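Local structure of predicted acyltransferase with acyl-CoA N-acyltransferase domain (Escherichia coli, 4RS2) at residues R36-D41 with P92-E97. The protein binds coenzyme A, probably transfers acyl groups as a GNAT-family N-acyltransferase, and on overexpression suppresses RhyB small-RNA silencing of multiple RNA targets. Sequence-based numbering, arbitrary orientation.
With COA (coenzyme A), chain C.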
ATOM      1  N   ARG A  36      13.803   1.037   9.249  0.60 15.41           N
ATOM      2  CA  ARG A  36      14.143  -0.130  10.046  0.60 16.15           C
ATOM      3  C   ARG A  36      13.523  -1.422   9.529  0.60 15.78           C
ATOM      4  O   ARG A  36      14.056  -2.486   9.800  0.60 16.59           O
ATOM      5  CB  ARG A  36      13.846   0.090  11.538  0.60 17.08           C
ATOM      6  CG  ARG A  36      12.402   0.197  11.973  0.60 16.95           C
ATOM      7  CD  ARG A  36      12.321   0.278  13.505  0.60 17.95           C
ATOM      8  NE  ARG A  36      10.948   0.446  13.975  0.60 17.72           N
ATOM      9  CZ  ARG A  36      10.329   1.620  14.151  0.60 17.52           C
ATOM     10  NH1 ARG A  36      10.951   2.767  13.920  0.60 18.19           N
ATOM     11  NH2 ARG A  36       9.082   1.645  14.576  0.60 17.75           N
ATOM     12  N   SER A  37      12.456  -1.306   8.736  1.00 15.40           N
ATOM     13  CA  SER A  37      11.677  -2.461   8.255  1.00 15.08           C
ATOM     14  C   SER A  37      12.089  -3.051   6.923  1.00 15.13           C
ATOM     15  O   SER A  37      11.814  -4.226   6.668  1.00 15.30           O
ATOM     16  CB  SER A  37      10.210  -2.093   8.158  1.00 15.02           C
ATOM     17  OG  SER A  37       9.694  -1.821   9.441  1.00 16.03           O
ATOM     18  N   PHE A  38      12.747  -2.256   6.084  1.00 14.46           N
ATOM     19  CA  PHE A  38      13.180  -2.695   4.795  1.00 14.48           C
ATOM     20  C   PHE A  38      14.673  -2.857   4.745  1.00 16.35           C
ATOM     21  O   PHE A  38      15.387  -2.356   5.611  1.00 17.56           O
ATOM     22  CB  PHE A  38      12.657  -1.761   3.698  1.00 13.46           C
ATOM     23  CG  PHE A  38      11.165  -1.835   3.556  1.00 12.40           C
ATOM     24  CD1 PHE A  38      10.599  -2.800   2.771  1.00 12.04           C
ATOM     25  CD2 PHE A  38      10.340  -0.979   4.254  1.00 12.12           C
ATOM     26  CE1 PHE A  38       9.226  -2.913   2.643  1.00 11.68           C
ATOM     27  CE2 PHE A  38       8.959  -1.095   4.152  1.00 11.51           C
ATOM     28  CZ  PHE A  38       8.407  -2.063   3.350  1.00 11.19           C
ATOM     29  N   GLU A  39      15.126  -3.569   3.718  0.60 17.77           N
ATOM     30  CA  GLU A  39      16.546  -3.877   3.519  0.60 19.38           C
ATOM     31  C   GLU A  39      17.368  -2.644   3.061  0.60 19.25           C
ATOM     32  O   GLU A  39      18.591  -2.641   3.143  0.60 19.89           O
ATOM     33  CB  GLU A  39      16.683  -5.033   2.511  0.60 20.57           C
ATOM     34  CG  GLU A  39      16.296  -6.421   3.065  0.60 22.63           C
ATOM     35  CD  GLU A  39      16.120  -7.512   1.987  0.60 25.01           C
ATOM     36  OE1 GLU A  39      15.528  -7.243   0.911  0.60 27.31           O
ATOM     37  OE2 GLU A  39      16.523  -8.670   2.227  0.60 27.66           O
ATOM     38  N   SER A  40      16.700  -1.618   2.542  1.00 15.43           N
ATOM     39  CA  SER A  40      17.374  -0.357   2.155  1.00 15.36           C
ATOM     40  C   SER A  40      16.433   0.773   2.548  1.00 14.71           C
ATOM     41  O   SER A  40      15.273   0.516   2.908  1.00 14.10           O
ATOM     42  CB  SER A  40      17.723  -0.289   0.678  1.00 16.19           C
ATOM     43  OG  SER A  40      16.623   0.112  -0.084  1.00 16.18           O
ATOM     44  N   ASP A  41      16.925   2.005   2.450  1.00 14.03           N
ATOM     45  CA  ASP A  41      16.132   3.215   2.771  1.00 14.60           C
ATOM     46  C   ASP A  41      15.227   3.676   1.610  1.00 12.89           C
ATOM     47  O   ASP A  41      14.599   4.738   1.695  1.00 11.14           O
ATOM     48  CB  ASP A  41      17.051   4.382   3.083  1.00 17.67           C
ATOM     49  CG  ASP A  41      17.940   4.134   4.236  1.00 21.38           C
ATOM     50  OD1 ASP A  41      17.492   3.464   5.200  1.00 23.85           O
ATOM     51  OD2 ASP A  41      19.074   4.693   4.197  1.00 23.87           O
ATOM     52  N   PRO A  92       4.447   1.674   0.371  1.00  9.56           N
ATOM     53  CA  PRO A  92       4.858   0.410   0.967  1.00  9.62           C
ATOM     54  C   PRO A  92       3.848  -0.066   1.988  1.00  9.75           C
ATOM     55  O   PRO A  92       2.822   0.585   2.209  1.00  9.85           O
ATOM     56  CB  PRO A  92       6.150   0.775   1.703  1.00 10.48           C
ATOM     57  CG  PRO A  92       5.992   2.183   2.079  1.00 11.92           C
ATOM     58  CD  PRO A  92       5.043   2.821   1.095  1.00 11.20           C
ATOM     59  N   LEU A  93       4.127  -1.248   2.548  1.00  9.33           N
ATOM     60  CA  LEU A  93       3.345  -1.870   3.592  1.00  9.31           C
ATOM     61  C   LEU A  93       4.325  -2.394   4.600  1.00  9.43           C
ATOM     62  O   LEU A  93       5.195  -3.207   4.270  1.00  9.44           O
ATOM     63  CB  LEU A  93       2.502  -3.024   3.043  1.00  9.30           C
ATOM     64  CG  LEU A  93       1.765  -3.863   4.090  1.00 10.05           C
ATOM     65  CD1 LEU A  93       0.760  -2.996   4.810  1.00 10.19           C
ATOM     66  CD2 LEU A  93       1.084  -5.073   3.440  1.00 10.08           C
ATOM     67  N   ALA A  94       4.206  -1.944   5.840  1.00  8.80           N
ATOM     68  CA  ALA A  94       5.148  -2.337   6.865  1.00  9.08           C
ATOM     69  C   ALA A  94       4.536  -2.424   8.237  1.00  9.34           C
ATOM     70  O   ALA A  94       3.711  -1.602   8.602  1.00  9.42           O
ATOM     71  CB  ALA A  94       6.313  -1.370   6.893  1.00  9.48           C
ATOM     72  N   VAL A  95       4.959  -3.448   8.967  1.00  9.57           N
ATOM     73  CA  VAL A  95       4.608  -3.565  10.375  1.00 10.22           C
ATOM     74  C   VAL A  95       5.899  -3.762  11.167  1.00 10.76           C
ATOM     75  O   VAL A  95       6.773  -4.560  10.778  1.00 11.24           O
ATOM     76  CB  VAL A  95       3.621  -4.718  10.598  1.00 10.28           C
ATOM     77  CG1 VAL A  95       3.430  -4.987  12.079  1.00 11.08           C
ATOM     78  CG2 VAL A  95       2.303  -4.434   9.894  1.00 10.16           C
ATOM     79  N   ASP A  96       6.024  -2.997  12.262  1.00 11.87           N
ATOM     80  CA  ASP A  96       7.202  -3.083  13.127  1.00 12.91           C
ATOM     81  C   ASP A  96       7.399  -4.527  13.586  1.00 13.26           C
ATOM     82  O   ASP A  96       6.457  -5.178  13.953  1.00 11.82           O
ATOM     83  CB  ASP A  96       7.035  -2.162  14.322  1.00 14.03           C
ATOM     84  CG  ASP A  96       8.304  -2.035  15.151  1.00 16.37           C
ATOM     85  OD1 ASP A  96       8.849  -3.059  15.627  1.00 14.71           O
ATOM     86  OD2 ASP A  96       8.742  -0.892  15.423  1.00 19.94           O
ATOM     87  N   GLU A  97       8.637  -4.991  13.541  1.00 14.34           N
ATOM     88  CA  GLU A  97       8.956  -6.373  13.903  1.00 16.58           C
ATOM     89  C   GLU A  97       8.349  -6.753  15.272  1.00 17.53           C
ATOM     90  O   GLU A  97       7.936  -7.901  15.464  1.00 20.37           O
ATOM     91  CB  GLU A  97      10.484  -6.591  13.839  1.00 18.58           C
ATOM     92  CG  GLU A  97      10.895  -8.055  13.859  1.00 20.96           C
ATOM     93  CD  GLU A  97      12.329  -8.297  13.392  1.00 24.02           C
ATOM     94  OE1 GLU A  97      12.958  -7.393  12.774  1.00 25.93           O
ATOM     95  OE2 GLU A  97      12.840  -9.416  13.645  1.00 28.30           O
TER
HETATM   96  N1A COA C 200       4.749 -14.097   3.116  0.70 14.58           N
HETATM   97  C2A COA C 200       3.496 -14.608   3.035  0.70 13.01           C
HETATM   98  N3A COA C 200       2.535 -14.327   3.933  0.70 13.13           N
HETATM   99  C4A COA C 200       2.803 -13.470   4.957  0.70 12.06           C
HETATM  100  C5A COA C 200       4.126 -12.883   5.107  0.70 12.83           C
HETATM  101  C6A COA C 200       5.121 -13.240   4.095  0.70 14.26           C
HETATM  102  N6A COA C 200       6.357 -12.699   4.190  0.70 15.56           N
HETATM  103  N7A COA C 200       4.101 -12.107   6.200  0.70 12.41           N
HETATM  104  C8A COA C 200       2.854 -12.190   6.712  0.70 12.49           C
HETATM  105  N9A COA C 200       2.105 -13.020   5.999  0.70 12.81           N
HETATM  106  C1B COA C 200       0.693 -13.335   6.224  0.70 12.23           C
HETATM  107  C2B COA C 200       0.331 -13.759   7.635  0.70 12.06           C
HETATM  108  O2B COA C 200       0.693 -15.121   7.902  0.70 12.84           O
HETATM  109  C3B COA C 200      -1.150 -13.501   7.636  0.70 12.69           C
HETATM  110  O3B COA C 200      -1.824 -14.551   6.930  0.70 12.96           O
HETATM  111  P3B COA C 200      -3.429 -14.758   7.013  0.70 15.43           P
HETATM  112  O7A COA C 200      -4.033 -13.532   7.668  0.70 16.32           O
HETATM  113  O8A COA C 200      -3.895 -15.027   5.637  0.70 16.13           O
HETATM  114  O9A COA C 200      -3.566 -15.975   7.862  0.70 16.15           O
HETATM  115  C4B COA C 200      -1.267 -12.227   6.801  0.70 11.84           C
HETATM  116  O4B COA C 200      -0.053 -12.122   6.041  0.70 11.48           O
HETATM  117  C5B COA C 200      -1.453 -10.980   7.641  0.70 11.83           C
HETATM  118  O5B COA C 200      -0.463 -10.944   8.674  0.70 12.20           O
HETATM  119  P1A COA C 200      -0.273  -9.714   9.690  0.70 12.07           P
HETATM  120  O1A COA C 200      -0.017 -10.231  11.074  0.70 13.03           O
HETATM  121  O2A COA C 200      -1.373  -8.737   9.398  0.70 11.44           O
HETATM  122  O3A COA C 200       1.096  -9.042   9.145  0.70 12.15           O
HETATM  123  P2A COA C 200       2.589  -9.154   9.719  0.70 13.62           P
HETATM  124  O4A COA C 200       2.709  -8.571  11.066  0.70 12.02           O
HETATM  125  O5A COA C 200       3.122 -10.567   9.580  0.70 15.01           O
HETATM  126  O6A COA C 200       3.316  -8.151   8.690  0.70 12.28           O
HETATM  127  CBP COA C 200       4.646  -7.546   6.758  0.70 12.34           C
HETATM  128  CCP COA C 200       3.670  -8.538   7.361  0.70 12.15           C
HETATM  129  CDP COA C 200       5.060  -7.992   5.362  0.70 12.05           C
HETATM  130  CEP COA C 200       3.911  -6.220   6.674  0.70 12.21           C
HETATM  131  CAP COA C 200       5.861  -7.462   7.703  0.70 12.50           C
HETATM  132  OAP COA C 200       6.512  -8.747   7.823  0.70 12.81           O
HETATM  133  C9P COA C 200       6.882  -6.420   7.317  0.70 12.11           C
HETATM  134  O9P COA C 200       6.739  -5.219   7.601  0.70 11.86           O
HETATM  135  N8P COA C 200       7.975  -6.890   6.715  0.70 14.76           N
HETATM  136  C7P COA C 200       9.086  -6.020   6.373  0.70 15.53           C
HETATM  137  C6P COA C 200       8.828  -5.332   5.051  0.70 17.39           C
HETATM  138  C5P COA C 200       8.845  -6.359   3.945  0.70 19.93           C
HETATM  139  O5P COA C 200       7.810  -6.759   3.446  0.70 23.30           O
HETATM  140  N4P COA C 200      10.041  -6.778   3.555  0.70 22.81           N
HETATM  141  C3P COA C 200      10.229  -7.663   2.421  0.70 25.73           C
HETATM  142  C2P COA C 200      11.276  -7.084   1.469  0.70 27.13           C
HETATM  143  S1P COA C 200      10.787  -7.337  -0.257  0.70 27.44           S
HETATM  144  O   HOH W   1      12.638  -4.602  11.797  0.70 25.65           O
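The Phe38 ring meets strand 87-95 obliquely and takes C6P of the coenzyme A pantetheine over one face, 3.4 Å from CE1. At its far end CZ comes 3.5 Å from the carbonyl O of Leu93, CE2 rests 3.8 Å from CB of Ala94, and CB of Pro92 adds a further apolar contact. With CG anti to its carbonyl carbon (chi1 -67°), Phe38 reaches the strand although its CB does not point there. The second flat group, the Arg36 guanidinium, takes Asp96 at its edge. In the conformer described here (Arg36 is modelled in two), both NE and NH2 donate side-on to the single oxygen OD2 of Asp96, NH2 at 2.7 Å, in a salt bridge with bent bonds. The two planes are then 53° apart, and OD2 is met by NE from above the carboxylate but by NH2 on the anti side. The other oxygen, OD1, accepts from the backbone N of Lys98. A water bridges Arg36 O and Glu97 OE1, tying the two segments once more.

Past the Phe38 ring the pantetheine runs beside the strand: Val95 N donates to O9P at 2.9 Å, nearly straight (170°), the strand-to-pantetheine bond familiar from GNAT acetyltransferases. Ser37 OG turns back to Leu33 O within its own helix. Helix 27-37 ends here, and its Leu34 packs on Pro92 and Ala94. The CB atoms of Leu93 and Val95 point away from segment 36-41, and their side chains touch helix 104-118, while Pro92, Ala94 and Asp96 pair through their backbones with the antiparallel strand 69-80.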